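Local structure of pectate lyase (Pectobacterium carotovorum, 4U49) at residues 22-27 with 88-93; 46-51 with 62-67; 265-270 with 290-295. The protein cleaves the alpha-1,4-galacturonan chains of pectate by eliminative lysis with calcium as cofactor, and probably also acts on highly methylated pectins. All blocks are in the same frame, centred on the assembly; numbering follows the deposited sequence.

Contact 1 of 3, residues 22-27 with 88-93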
ATOM      1  N   ASP A  22      -7.171   0.031 -24.298  1.00 31.54           N
ATOM      2  CA  ASP A  22      -7.062   0.237 -22.858  1.00 32.53           C
ATOM      3  C   ASP A  22      -7.784  -0.854 -22.079  1.00 31.04           C
ATOM      4  O   ASP A  22      -8.766  -1.425 -22.553  1.00 34.23           O
ATOM      5  CB  ASP A  22      -7.626   1.602 -22.462  1.00 28.76           C
ATOM      6  CG  ASP A  22      -6.936   2.749 -23.170  1.00 29.71           C
ATOM      7  OD1 ASP A  22      -7.535   3.840 -23.249  1.00 34.64           O
ATOM      8  OD2 ASP A  22      -5.800   2.559 -23.652  1.00 26.62           O
ATOM      9  N   ASP A  23      -7.294  -1.135 -20.878  1.00 30.79           N
ATOM     10  CA  ASP A  23      -7.952  -2.082 -19.988  1.00 26.18           C
ATOM     11  C   ASP A  23      -7.818  -1.641 -18.536  1.00 21.86           C
ATOM     12  O   ASP A  23      -6.827  -1.028 -18.144  1.00 24.38           O
ATOM     13  CB  ASP A  23      -7.371  -3.490 -20.156  1.00 30.89           C
ATOM     14  CG  ASP A  23      -7.708  -4.109 -21.502  1.00 38.25           C
ATOM     15  OD1 ASP A  23      -8.882  -4.482 -21.713  1.00 35.13           O
ATOM     16  OD2 ASP A  23      -6.793  -4.237 -22.345  1.00 40.64           O
ATOM     17  N   THR A  24      -8.834  -1.956 -17.745  1.00 19.69           N
ATOM     18  CA  THR A  24      -8.760  -1.786 -16.305  1.00 18.16           C
ATOM     19  C   THR A  24      -8.883  -3.158 -15.664  1.00 17.42           C
ATOM     20  O   THR A  24      -9.841  -3.885 -15.927  1.00 16.68           O
ATOM     21  CB  THR A  24      -9.861  -0.859 -15.774  1.00 19.44           C
ATOM     22  OG1 THR A  24      -9.714   0.442 -16.359  1.00 19.74           O
ATOM     23  CG2 THR A  24      -9.773  -0.743 -14.259  1.00 19.08           C
ATOM     24  N   MET A  25      -7.897  -3.519 -14.849  1.00 14.47           N
ATOM     25  CA  MET A  25      -7.914  -4.794 -14.147  1.00 14.92           C
ATOM     26  C   MET A  25      -8.408  -4.609 -12.725  1.00 16.59           C
ATOM     27  O   MET A  25      -7.753  -3.956 -11.913  1.00 16.87           O
ATOM     28  CB  MET A  25      -6.526  -5.433 -14.134  1.00 18.22           C
ATOM     29  CG  MET A  25      -6.428  -6.658 -13.237  1.00 27.11           C
ATOM     30  SD  MET A  25      -7.183  -8.127 -13.957  1.00 40.32           S
ATOM     31  CE  MET A  25      -7.117  -9.256 -12.569  1.00 27.48           C
ATOM     32  N   LEU A  26      -9.566  -5.190 -12.431  1.00 16.23           N
ATOM     33  CA  LEU A  26     -10.164  -5.108 -11.104  1.00 14.03           C
ATOM     34  C   LEU A  26      -9.981  -6.410 -10.331  1.00 16.25           C
ATOM     35  O   LEU A  26     -10.249  -7.494 -10.849  1.00 15.16           O
ATOM     36  CB  LEU A  26     -11.656  -4.769 -11.217  1.00 15.82           C
ATOM     37  CG  LEU A  26     -12.485  -4.747  -9.931  1.00 13.84           C
ATOM     38  CD1 LEU A  26     -11.997  -3.655  -8.994  1.00 13.73           C
ATOM     39  CD2 LEU A  26     -13.961  -4.564 -10.257  1.00 15.83           C
ATOM     40  N   MET A  27      -9.517  -6.288  -9.091  1.00 14.84           N
ATOM     41  CA  MET A  27      -9.394  -7.415  -8.173  1.00 14.55           C
ATOM     42  C   MET A  27     -10.123  -7.086  -6.877  1.00 18.30           C
ATOM     43  O   MET A  27     -10.369  -5.916  -6.587  1.00 16.35           O
ATOM     44  CB  MET A  27      -7.926  -7.727  -7.875  1.00 15.18           C
ATOM     45  CG  MET A  27      -7.052  -7.887  -9.097  1.00 20.48           C
ATOM     46  SD  MET A  27      -5.401  -8.459  -8.654  1.00 28.06           S
ATOM     47  CE  MET A  27      -4.976  -7.314  -7.346  1.00 22.03           C
ATOM     48  N   TYR A  88     -18.474  -7.251  -9.261  1.00 14.19           N
ATOM     49  CA  TYR A  88     -18.180  -5.822  -9.245  1.00 15.83           C
ATOM     50  C   TYR A  88     -17.576  -5.369 -10.569  1.00 15.84           C
ATOM     51  O   TYR A  88     -16.933  -6.153 -11.268  1.00 17.74           O
ATOM     52  CB  TYR A  88     -17.218  -5.472  -8.107  1.00 14.31           C
ATOM     53  CG  TYR A  88     -17.792  -5.572  -6.713  1.00 15.23           C
ATOM     54  CD1 TYR A  88     -18.357  -4.467  -6.093  1.00 17.96           C
ATOM     55  CD2 TYR A  88     -17.747  -6.770  -6.006  1.00 17.06           C
ATOM     56  CE1 TYR A  88     -18.872  -4.550  -4.812  1.00 19.79           C
ATOM     57  CE2 TYR A  88     -18.259  -6.863  -4.725  1.00 16.18           C
ATOM     58  CZ  TYR A  88     -18.818  -5.749  -4.133  1.00 21.07           C
ATOM     59  OH  TYR A  88     -19.330  -5.830  -2.860  1.00 21.17           O
ATOM     60  N   TRP A  89     -17.791  -4.098 -10.898  1.00 14.17           N
ATOM     61  CA  TRP A  89     -17.142  -3.438 -12.029  1.00 16.55           C
ATOM     62  C   TRP A  89     -16.708  -2.036 -11.627  1.00 14.31           C
ATOM     63  O   TRP A  89     -17.364  -1.399 -10.805  1.00 16.26           O
ATOM     64  CB  TRP A  89     -18.079  -3.326 -13.236  1.00 16.96           C
ATOM     65  CG  TRP A  89     -18.548  -4.610 -13.819  1.00 20.45           C
ATOM     66  CD1 TRP A  89     -18.053  -5.236 -14.926  1.00 20.99           C
ATOM     67  CD2 TRP A  89     -19.633  -5.418 -13.350  1.00 19.42           C
ATOM     68  NE1 TRP A  89     -18.756  -6.388 -15.171  1.00 20.81           N
ATOM     69  CE2 TRP A  89     -19.729  -6.526 -14.215  1.00 22.91           C
ATOM     70  CE3 TRP A  89     -20.524  -5.318 -12.278  1.00 18.14           C
ATOM     71  CZ2 TRP A  89     -20.682  -7.528 -14.041  1.00 27.19           C
ATOM     72  CZ3 TRP A  89     -21.469  -6.313 -12.106  1.00 20.60           C
ATOM     73  CH2 TRP A  89     -21.540  -7.405 -12.982  1.00 22.95           C
ATOM     74  N   VAL A  90     -15.618  -1.546 -12.210  1.00 13.79           N
ATOM     75  CA  VAL A  90     -15.324  -0.116 -12.146  1.00 15.19           C
ATOM     76  C   VAL A  90     -15.276   0.460 -13.564  1.00 19.32           C
ATOM     77  O   VAL A  90     -14.715  -0.144 -14.481  1.00 19.24           O
ATOM     78  CB  VAL A  90     -14.000   0.193 -11.397  1.00 16.16           C
ATOM     79  CG1 VAL A  90     -14.088  -0.258  -9.947  1.00 15.27           C
ATOM     80  CG2 VAL A  90     -12.810  -0.457 -12.083  1.00 21.04           C
ATOM     81  N   ASP A  91     -15.906   1.616 -13.740  1.00 16.75           N
ATOM     82  CA  ASP A  91     -15.880   2.327 -15.011  1.00 21.74           C
ATOM     83  C   ASP A  91     -15.021   3.568 -14.854  1.00 23.94           C
ATOM     84  O   ASP A  91     -15.170   4.300 -13.881  1.00 24.23           O
ATOM     85  CB  ASP A  91     -17.293   2.720 -15.463  1.00 22.68           C
ATOM     86  CG  ASP A  91     -18.087   1.548 -16.018  1.00 28.31           C
ATOM     87  OD1 ASP A  91     -17.651   0.389 -15.853  1.00 29.16           O
ATOM     88  OD2 ASP A  91     -19.159   1.791 -16.615  1.00 28.67           O
ATOM     89  N   THR A  92     -14.115   3.804 -15.796  1.00 19.29           N
ATOM     90  CA  THR A  92     -13.357   5.048 -15.783  1.00 20.31           C
ATOM     91  C   THR A  92     -13.847   5.962 -16.894  1.00 26.30           C
ATOM     92  O   THR A  92     -14.112   5.515 -18.010  1.00 26.65           O
ATOM     93  CB  THR A  92     -11.847   4.814 -15.946  1.00 22.78           C
ATOM     94  OG1 THR A  92     -11.583   4.279 -17.248  1.00 26.77           O
ATOM     95  CG2 THR A  92     -11.340   3.852 -14.884  1.00 18.72           C
ATOM     96  N   VAL A  93     -13.980   7.243 -16.576  1.00 21.71           N
ATOM     97  CA  VAL A  93     -14.398   8.231 -17.560  1.00 23.55           C
ATOM     98  C   VAL A  93     -13.228   9.160 -17.865  1.00 24.55           C
ATOM     99  O   VAL A  93     -12.641   9.750 -16.958  1.00 22.24           O
ATOM    100  CB  VAL A  93     -15.609   9.041 -17.067  1.00 22.79           C
ATOM    101  CG1 VAL A  93     -16.092   9.993 -18.150  1.00 23.40           C
ATOM    102  CG2 VAL A  93     -16.731   8.104 -16.644  1.00 23.19           C
TER
HETATM  103  O   HOH W   1     -12.453   1.066 -15.848  1.00 24.06           O
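Leu26 meets Tyr88 and Val90 because its first torsion (chi1 175°) sends CG out trans to the backbone nitrogen, while the second (chi2 64°) divides the two methyls between different partners. Leu26 CD2 drops onto the backbone of the facing strand, 3.5 Å from Tyr88 O, and also touches Tyr88 CB and the CA of Trp89. CD1 turns instead to the branched end of Val90, with Leu26 CD1 lying 4.1 Å from Val90 CG1.

Thr24 divides its work in the same way: with chi1 at -61°, OG1 lies beside the backbone nitrogen and CG2 anti to it, which turns the methyl to Val90 and the hydroxyl to Thr92 and a water. Thr24 CG2 approaches Val90 CG2 to 3.7 Å, the two side chains crossing at about a right angle. Thr24 OG1 faces the methyl of Thr92 and donates a hydrogen bond to water 1 at 2.9 Å. That water in turn donates to Val90 O, so a single solvent molecule spans two segments that share no direct hydrogen bond. Thr24 OG1 has a second partner in Thr41 OG1. Tyr88 offers Leu26 its CB, while its ring turns off and its hydroxyl is hydrogen-bonded to Asp77.

The axes of 24-27 and 88-93 come no closer than 7.8 Å, too far for backbone pairing, and Trp39 from strand 34-41 packs beside Thr24 and Val90. Two antiparallel sheets thus face each other through buried side chains: the core of a beta sandwich whose three-plus-four strand topology is consistent with a fibronectin type III fold.

Contact 2 of 3, residues 46-51 with 62-67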
ATOM      1  N   VAL A  46      -8.015  10.524 -17.081  1.00 22.83           N
ATOM      2  CA  VAL A  46      -9.285  10.176 -16.455  1.00 22.98           C
ATOM      3  C   VAL A  46      -9.800  11.325 -15.583  1.00 22.61           C
ATOM      4  O   VAL A  46      -9.022  12.063 -14.970  1.00 23.73           O
ATOM      5  CB  VAL A  46      -9.173   8.871 -15.620  1.00 24.35           C
ATOM      6  CG1 VAL A  46      -8.247   7.876 -16.306  1.00 22.87           C
ATOM      7  CG2 VAL A  46      -8.680   9.153 -14.232  1.00 26.86           C
ATOM      8  N   VAL A  47     -11.118  11.492 -15.550  1.00 19.65           N
ATOM      9  CA  VAL A  47     -11.721  12.581 -14.791  1.00 20.69           C
ATOM     10  C   VAL A  47     -12.707  12.076 -13.743  1.00 21.81           C
ATOM     11  O   VAL A  47     -13.014  12.783 -12.785  1.00 23.51           O
ATOM     12  CB  VAL A  47     -12.439  13.587 -15.720  1.00 26.65           C
ATOM     13  CG1 VAL A  47     -11.444  14.232 -16.670  1.00 23.75           C
ATOM     14  CG2 VAL A  47     -13.560  12.907 -16.494  1.00 24.08           C
ATOM     15  N   ARG A  48     -13.198  10.853 -13.921  1.00 19.91           N
ATOM     16  CA  ARG A  48     -14.144  10.268 -12.979  1.00 20.60           C
ATOM     17  C   ARG A  48     -14.108   8.743 -13.039  1.00 17.75           C
ATOM     18  O   ARG A  48     -13.745   8.164 -14.061  1.00 17.18           O
ATOM     19  CB  ARG A  48     -15.564  10.768 -13.262  1.00 21.42           C
ATOM     20  CG  ARG A  48     -16.535  10.565 -12.112  1.00 24.24           C
ATOM     21  CD  ARG A  48     -17.941  11.018 -12.477  1.00 25.60           C
ATOM     22  NE  ARG A  48     -18.703   9.977 -13.161  1.00 24.85           N
ATOM     23  CZ  ARG A  48     -19.195  10.096 -14.391  1.00 34.86           C
ATOM     24  NH1 ARG A  48     -19.005  11.217 -15.077  1.00 31.91           N
ATOM     25  NH2 ARG A  48     -19.882   9.098 -14.930  1.00 31.81           N
ATOM     26  N   GLN A  49     -14.478   8.100 -11.936  1.00 15.95           N
ATOM     27  CA  GLN A  49     -14.575   6.646 -11.889  1.00 15.97           C
ATOM     28  C   GLN A  49     -15.871   6.217 -11.200  1.00 20.22           C
ATOM     29  O   GLN A  49     -16.271   6.807 -10.196  1.00 22.61           O
ATOM     30  CB  GLN A  49     -13.367   6.052 -11.171  1.00 14.27           C
ATOM     31  CG  GLN A  49     -12.040   6.413 -11.807  1.00 14.34           C
ATOM     32  CD  GLN A  49     -10.862   5.855 -11.043  1.00 14.28           C
ATOM     33  OE1 GLN A  49     -10.264   4.857 -11.446  1.00 14.94           O
ATOM     34  NE2 GLN A  49     -10.517   6.499  -9.934  1.00 13.09           N
ATOM     35  N   ASP A  50     -16.524   5.191 -11.740  1.00 15.24           N
ATOM     36  CA  ASP A  50     -17.795   4.717 -11.189  1.00 17.21           C
ATOM     37  C   ASP A  50     -17.693   3.267 -10.730  1.00 19.09           C
ATOM     38  O   ASP A  50     -17.102   2.436 -11.416  1.00 20.06           O
ATOM     39  CB  ASP A  50     -18.919   4.844 -12.222  1.00 15.45           C
ATOM     40  CG  ASP A  50     -19.309   6.284 -12.497  1.00 24.33           C
ATOM     41  OD1 ASP A  50     -18.929   7.176 -11.714  1.00 19.83           O
ATOM     42  OD2 ASP A  50     -20.020   6.520 -13.496  1.00 24.72           O
ATOM     43  N   VAL A  51     -18.282   2.968  -9.577  1.00 17.25           N
ATOM     44  CA  VAL A  51     -18.265   1.616  -9.028  1.00 15.54           C
ATOM     45  C   VAL A  51     -19.633   0.945  -9.148  1.00 17.41           C
ATOM     46  O   VAL A  51     -20.645   1.503  -8.717  1.00 15.06           O
ATOM     47  CB  VAL A  51     -17.839   1.613  -7.549  1.00 14.12           C
ATOM     48  CG1 VAL A  51     -17.857   0.198  -6.990  1.00 16.67           C
ATOM     49  CG2 VAL A  51     -16.461   2.244  -7.393  1.00 14.73           C
ATOM     50  N   SER A  62     -26.926  -4.773 -12.523  1.00 32.45           N
ATOM     51  CA  SER A  62     -25.983  -4.199 -11.570  1.00 26.11           C
ATOM     52  C   SER A  62     -26.466  -2.804 -11.183  1.00 29.06           C
ATOM     53  O   SER A  62     -27.363  -2.249 -11.821  1.00 28.14           O
ATOM     54  CB  SER A  62     -24.576  -4.154 -12.160  1.00 27.08           C
ATOM     55  OG  SER A  62     -24.461  -3.171 -13.184  1.00 31.11           O
ATOM     56  N   GLU A  63     -25.911  -2.260 -10.107  1.00 23.86           N
ATOM     57  CA  GLU A  63     -26.254  -0.902  -9.690  1.00 22.59           C
ATOM     58  C   GLU A  63     -24.992  -0.125  -9.348  1.00 22.40           C
ATOM     59  O   GLU A  63     -24.028  -0.687  -8.837  1.00 20.26           O
ATOM     60  CB  GLU A  63     -27.215  -0.911  -8.493  1.00 23.11           C
ATOM     61  CG  GLU A  63     -26.689  -1.648  -7.273  1.00 28.89           C
ATOM     62  CD  GLU A  63     -27.754  -1.858  -6.215  1.00 34.22           C
ATOM     63  OE1 GLU A  63     -27.406  -2.235  -5.075  1.00 34.90           O
ATOM     64  OE2 GLU A  63     -28.942  -1.652  -6.530  1.00 42.43           O
ATOM     65  N   LYS A  64     -24.999   1.167  -9.655  1.00 19.55           N
ATOM     66  CA  LYS A  64     -23.889   2.051  -9.312  1.00 19.68           C
ATOM     67  C   LYS A  64     -23.927   2.366  -7.818  1.00 17.86           C
ATOM     68  O   LYS A  64     -24.904   2.926  -7.328  1.00 19.62           O
ATOM     69  CB  LYS A  64     -23.959   3.338 -10.141  1.00 16.99           C
ATOM     70  CG  LYS A  64     -22.867   4.358  -9.862  1.00 18.32           C
ATOM     71  CD  LYS A  64     -22.950   5.521 -10.853  1.00 18.13           C
ATOM     72  CE  LYS A  64     -21.995   6.652 -10.501  1.00 19.07           C
ATOM     73  NZ  LYS A  64     -22.079   7.776 -11.488  1.00 20.87           N
ATOM     74  N   ILE A  65     -22.874   1.995  -7.093  1.00 16.85           N
ATOM     75  CA  ILE A  65     -22.860   2.197  -5.647  1.00 16.45           C
ATOM     76  C   ILE A  65     -21.902   3.299  -5.210  1.00 17.06           C
ATOM     77  O   ILE A  65     -21.863   3.648  -4.031  1.00 16.97           O
ATOM     78  CB  ILE A  65     -22.490   0.901  -4.885  1.00 20.55           C
ATOM     79  CG1 ILE A  65     -21.086   0.428  -5.267  1.00 15.03           C
ATOM     80  CG2 ILE A  65     -23.528  -0.189  -5.141  1.00 20.48           C
ATOM     81  CD1 ILE A  65     -20.552  -0.702  -4.389  1.00 15.75           C
ATOM     82  N   ALA A  66     -21.138   3.851  -6.153  1.00 15.18           N
ATOM     83  CA  ALA A  66     -20.195   4.919  -5.822  1.00 15.74           C
ATOM     84  C   ALA A  66     -19.702   5.686  -7.043  1.00 15.87           C
ATOM     85  O   ALA A  66     -19.522   5.127  -8.126  1.00 15.02           O
ATOM     86  CB  ALA A  66     -19.006   4.351  -5.061  1.00 15.11           C
ATOM     87  N   GLU A  67     -19.482   6.979  -6.843  1.00 14.91           N
ATOM     88  CA  GLU A  67     -18.876   7.841  -7.844  1.00 15.59           C
ATOM     89  C   GLU A  67     -17.607   8.423  -7.235  1.00 16.35           C
ATOM     90  O   GLU A  67     -17.660   9.052  -6.179  1.00 15.94           O
ATOM     91  CB  GLU A  67     -19.848   8.939  -8.273  1.00 16.17           C
ATOM     92  CG  GLU A  67     -19.383   9.760  -9.451  1.00 19.21           C
ATOM     93  CD  GLU A  67     -20.448  10.724  -9.927  1.00 20.78           C
ATOM     94  OE1 GLU A  67     -20.391  11.911  -9.543  1.00 24.06           O
ATOM     95  OE2 GLU A  67     -21.345  10.291 -10.681  1.00 18.40           O
TER
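Asp50 and Lys64 form the salt bridge that joins the two strands in a four-residue charged network, although the hydrogen bond from Lys64 NZ to Asp50 OD2 is weak at 3.1 Å. Lys64 is fully extended, with CG anti to the backbone nitrogen (chi1 179°), which carries its ammonium across to Asp50. Lys64 NZ binds Glu67 OE2 more closely, at 2.7 Å, through the anti lone pair of that oxygen. Arg48 grips the Asp50 carboxylate side-on, NE to OD1 and NH2 to OD2; the acid lies in the guanidinium plane, but both nitrogens meet its syn side about 25° out of the carboxylate plane. Glu67 CG packs against Arg48 CD at 3.6 Å, while OE2 lies well out of the guanidinium plane, in a long ion pair with no N-H aimed at it.

Beneath this layer, Val51 N binds Ala66 O at 2.9 Å, almost straight (176°), and Ile65 N returns a bond to Val51 O. On the face away from the charges, Val51 CG1 touches Ile65 CG1 at 3.7 Å, with Phe75 packing on both residues. Further out, Gln49 bonds to Asp72 O, Asn69 O and Trp39 NE1. Strands 46-54 and 62-68 form a beta hairpin, and Ile65 and Ala66, both facing Val51, put a classic bulge in it.

Contact 3 of 3, residues 265-270 with 290-295; sequences GPRNLT and FGDVAE
This is a parallel pairing of neighbouring strands, 267-271 and 294-301, in successive turns of the parallel beta-helix that forms the body of polysaccharide lyase family 3 enzymes. The segments run almost in the same direction, and Leu269 pairs with Ala294 and Thr270 with Glu295. Backbone bonds alternate across the gap: Leu269 N to Val293 O at 2.9 Å, then Glu295 N to Leu269 O at 2.8 Å. At the second bridge, Thr270 and Glu295 lie side by side and point the same way; their polar ends go elsewhere, to His237 and Arg297.

Ahead of the first bridge, side chains take over from carbonyls. Asn268, with CG beside its own backbone nitrogen (chi1 -62°), reaches across so that Asn268 OD1 receives Val293 N at 3.0 Å, in the carbonyl plane. The same OD1 accepts a bond from water 2, which also donates to Gly291 O. One step earlier, Asp292 OD1 receives Arg267 N at 2.8 Å in a nearly straight bond (171°) that arrives from above the carboxylate plane. Its other oxygen is held by Ser256 and by Asn287 N, so both ends of the acid are fixed. Earlier still, Pro266, preceded by a cis peptide bond, rests Pro266 CB on Gly291 O at 3.5 Å.

The N-H groups of Arg267 and Val293 are therefore satisfied by a carboxylate and an amide, continuing the hydrogen bonding between the turns ahead of the Leu269-Ala294 bridge.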
ATOM      1  N   GLY A 265      20.272   9.867   6.860  1.00 19.36           N
ATOM      2  CA  GLY A 265      19.163  10.205   5.989  1.00 18.23           C
ATOM      3  C   GLY A 265      19.597  11.076   4.828  1.00 24.23           C
ATOM      4  O   GLY A 265      20.787  11.163   4.530  1.00 24.68           O
ATOM      5  N   PRO A 266      18.632  11.733   4.164  1.00 20.79           N
ATOM      6  CA  PRO A 266      17.205  11.654   4.490  1.00 19.84           C
ATOM      7  C   PRO A 266      16.525  10.410   3.925  1.00 19.56           C
ATOM      8  O   PRO A 266      16.894   9.928   2.854  1.00 18.69           O
ATOM      9  CB  PRO A 266      16.637  12.917   3.841  1.00 17.93           C
ATOM     10  CG  PRO A 266      17.514  13.140   2.660  1.00 24.77           C
ATOM     11  CD  PRO A 266      18.894  12.686   3.070  1.00 25.17           C
ATOM     12  N   ARG A 267      15.552   9.889   4.666  1.00 16.50           N
ATOM     13  CA  ARG A 267      14.660   8.858   4.160  1.00 13.81           C
ATOM     14  C   ARG A 267      13.276   9.482   4.064  1.00 15.52           C
ATOM     15  O   ARG A 267      12.730   9.944   5.066  1.00 14.02           O
ATOM     16  CB  ARG A 267      14.642   7.630   5.069  1.00 15.64           C
ATOM     17  CG  ARG A 267      15.999   6.980   5.283  1.00 13.88           C
ATOM     18  CD  ARG A 267      15.840   5.682   6.054  1.00 14.99           C
ATOM     19  NE  ARG A 267      17.118   5.025   6.302  1.00 15.49           N
ATOM     20  CZ  ARG A 267      17.737   5.031   7.476  1.00 18.34           C
ATOM     21  NH1 ARG A 267      17.182   5.653   8.509  1.00 14.26           N
ATOM     22  NH2 ARG A 267      18.899   4.406   7.623  1.00 18.17           N
ATOM     23  N   ASN A 268      12.711   9.510   2.862  1.00 14.98           N
ATOM     24  CA  ASN A 268      11.486  10.268   2.639  1.00 15.70           C
ATOM     25  C   ASN A 268      10.263   9.410   2.348  1.00 14.12           C
ATOM     26  O   ASN A 268      10.351   8.378   1.683  1.00 14.62           O
ATOM     27  CB  ASN A 268      11.696  11.261   1.495  1.00 18.33           C
ATOM     28  CG  ASN A 268      12.776  12.273   1.802  1.00 18.77           C
ATOM     29  OD1 ASN A 268      12.896  12.745   2.932  1.00 20.34           O
ATOM     30  ND2 ASN A 268      13.576  12.607   0.798  1.00 21.69           N
ATOM     31  N   LEU A 269       9.124   9.857   2.861  1.00 13.50           N
ATOM     32  CA  LEU A 269       7.839   9.212   2.619  1.00 13.13           C
ATOM     33  C   LEU A 269       6.826  10.241   2.149  1.00 13.37           C
ATOM     34  O   LEU A 269       6.706  11.311   2.741  1.00 15.02           O
ATOM     35  CB  LEU A 269       7.322   8.526   3.886  1.00 14.57           C
ATOM     36  CG  LEU A 269       5.901   7.952   3.799  1.00 14.03           C
ATOM     37  CD1 LEU A 269       5.884   6.659   2.996  1.00 12.98           C
ATOM     38  CD2 LEU A 269       5.288   7.738   5.181  1.00 15.31           C
ATOM     39  N   THR A 270       6.100   9.925   1.086  1.00 14.01           N
ATOM     40  CA  THR A 270       4.983  10.767   0.690  1.00 13.59           C
ATOM     41  C   THR A 270       3.716   9.938   0.571  1.00 13.92           C
ATOM     42  O   THR A 270       3.638   9.011  -0.235  1.00 15.41           O
ATOM     43  CB  THR A 270       5.246  11.493  -0.640  1.00 14.56           C
ATOM     44  OG1 THR A 270       6.408  12.321  -0.512  1.00 17.10           O
ATOM     45  CG2 THR A 270       4.054  12.361  -1.008  1.00 16.94           C
ATOM     46  N   PHE A 290      18.231  13.699  10.749  1.00 19.47           N
ATOM     47  CA  PHE A 290      18.759  13.154   9.503  1.00 19.63           C
ATOM     48  C   PHE A 290      18.002  13.685   8.286  1.00 20.41           C
ATOM     49  O   PHE A 290      18.247  13.258   7.161  1.00 20.11           O
ATOM     50  CB  PHE A 290      18.722  11.623   9.529  1.00 14.49           C
ATOM     51  CG  PHE A 290      19.743  11.006  10.454  1.00 16.65           C
ATOM     52  CD1 PHE A 290      20.955  11.634  10.685  1.00 20.10           C
ATOM     53  CD2 PHE A 290      19.484   9.805  11.096  1.00 18.66           C
ATOM     54  CE1 PHE A 290      21.895  11.074  11.534  1.00 19.84           C
ATOM     55  CE2 PHE A 290      20.420   9.237  11.945  1.00 18.04           C
ATOM     56  CZ  PHE A 290      21.628   9.874  12.163  1.00 19.64           C
ATOM     57  N   GLY A 291      17.086  14.619   8.518  1.00 20.57           N
ATOM     58  CA  GLY A 291      16.429  15.322   7.430  1.00 21.84           C
ATOM     59  C   GLY A 291      15.253  14.605   6.794  1.00 21.69           C
ATOM     60  O   GLY A 291      14.737  15.059   5.772  1.00 20.11           O
ATOM     61  N   ASP A 292      14.831  13.494   7.392  1.00 14.80           N
ATOM     62  CA  ASP A 292      13.673  12.741   6.908  1.00 16.45           C
ATOM     63  C   ASP A 292      12.441  13.614   6.758  1.00 17.93           C
ATOM     64  O   ASP A 292      12.121  14.401   7.646  1.00 17.60           O
ATOM     65  CB  ASP A 292      13.315  11.599   7.859  1.00 17.51           C
ATOM     66  CG  ASP A 292      14.430  10.607   8.042  1.00 14.70           C
ATOM     67  OD1 ASP A 292      15.434  10.665   7.304  1.00 15.94           O
ATOM     68  OD2 ASP A 292      14.284   9.756   8.937  1.00 15.93           O
ATOM     69  N   VAL A 293      11.732  13.450   5.647  1.00 16.79           N
ATOM     70  CA  VAL A 293      10.488  14.176   5.450  1.00 15.80           C
ATOM     71  C   VAL A 293       9.328  13.228   5.174  1.00 14.93           C
ATOM     72  O   VAL A 293       9.356  12.457   4.216  1.00 16.38           O
ATOM     73  CB  VAL A 293      10.594  15.188   4.289  1.00 18.49           C
ATOM     74  CG1 VAL A 293       9.233  15.798   4.001  1.00 20.34           C
ATOM     75  CG2 VAL A 293      11.606  16.280   4.620  1.00 17.15           C
ATOM     76  N   ALA A 294       8.314  13.287   6.032  1.00 14.43           N
ATOM     77  CA  ALA A 294       7.047  12.620   5.773  1.00 13.11           C
ATOM     78  C   ALA A 294       6.023  13.650   5.319  1.00 17.94           C
ATOM     79  O   ALA A 294       5.631  14.531   6.086  1.00 18.29           O
ATOM     80  CB  ALA A 294       6.555  11.887   7.008  1.00 17.29           C
ATOM     81  N   GLU A 295       5.603  13.544   4.065  1.00 13.35           N
ATOM     82  CA  GLU A 295       4.576  14.428   3.534  1.00 14.16           C
ATOM     83  C   GLU A 295       3.283  13.640   3.344  1.00 17.16           C
ATOM     84  O   GLU A 295       3.260  12.633   2.638  1.00 16.43           O
ATOM     85  CB  GLU A 295       5.032  15.062   2.219  1.00 19.62           C
ATOM     86  CG  GLU A 295       4.014  16.016   1.611  1.00 24.80           C
ATOM     87  CD  GLU A 295       4.615  16.928   0.557  1.00 32.39           C
ATOM     88  OE1 GLU A 295       5.747  16.660   0.102  1.00 34.57           O
ATOM     89  OE2 GLU A 295       3.953  17.922   0.188  1.00 37.36           O
TER
HETATM   90  O   HOH W   2      14.341  15.258   2.639  1.00 31.96           O

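Contacts 1 and 2 belong to one N-terminal sandwich, whereas contact 3 lies in the beta-helix, its centre about 34 Å from that of contact 1 and about 35 Å from that of contact 2. Along the chain, contact 2 is nested within the loop closed by contact 1, and the two share the four-stranded sheet: strands 46-54 and 87-94 are neighbours, probably bonded through Asp91 O to Asp50 N. Contact 1 is buried and joins sheet to sheet through methyl groups and one water; the others are partly buried. Contact 2 works within a sheet, towards its edge, and adds ion pairs to backbone bonds. Contact 3 pairs strands in parallel and relies on polar side chains bonded to the main chain.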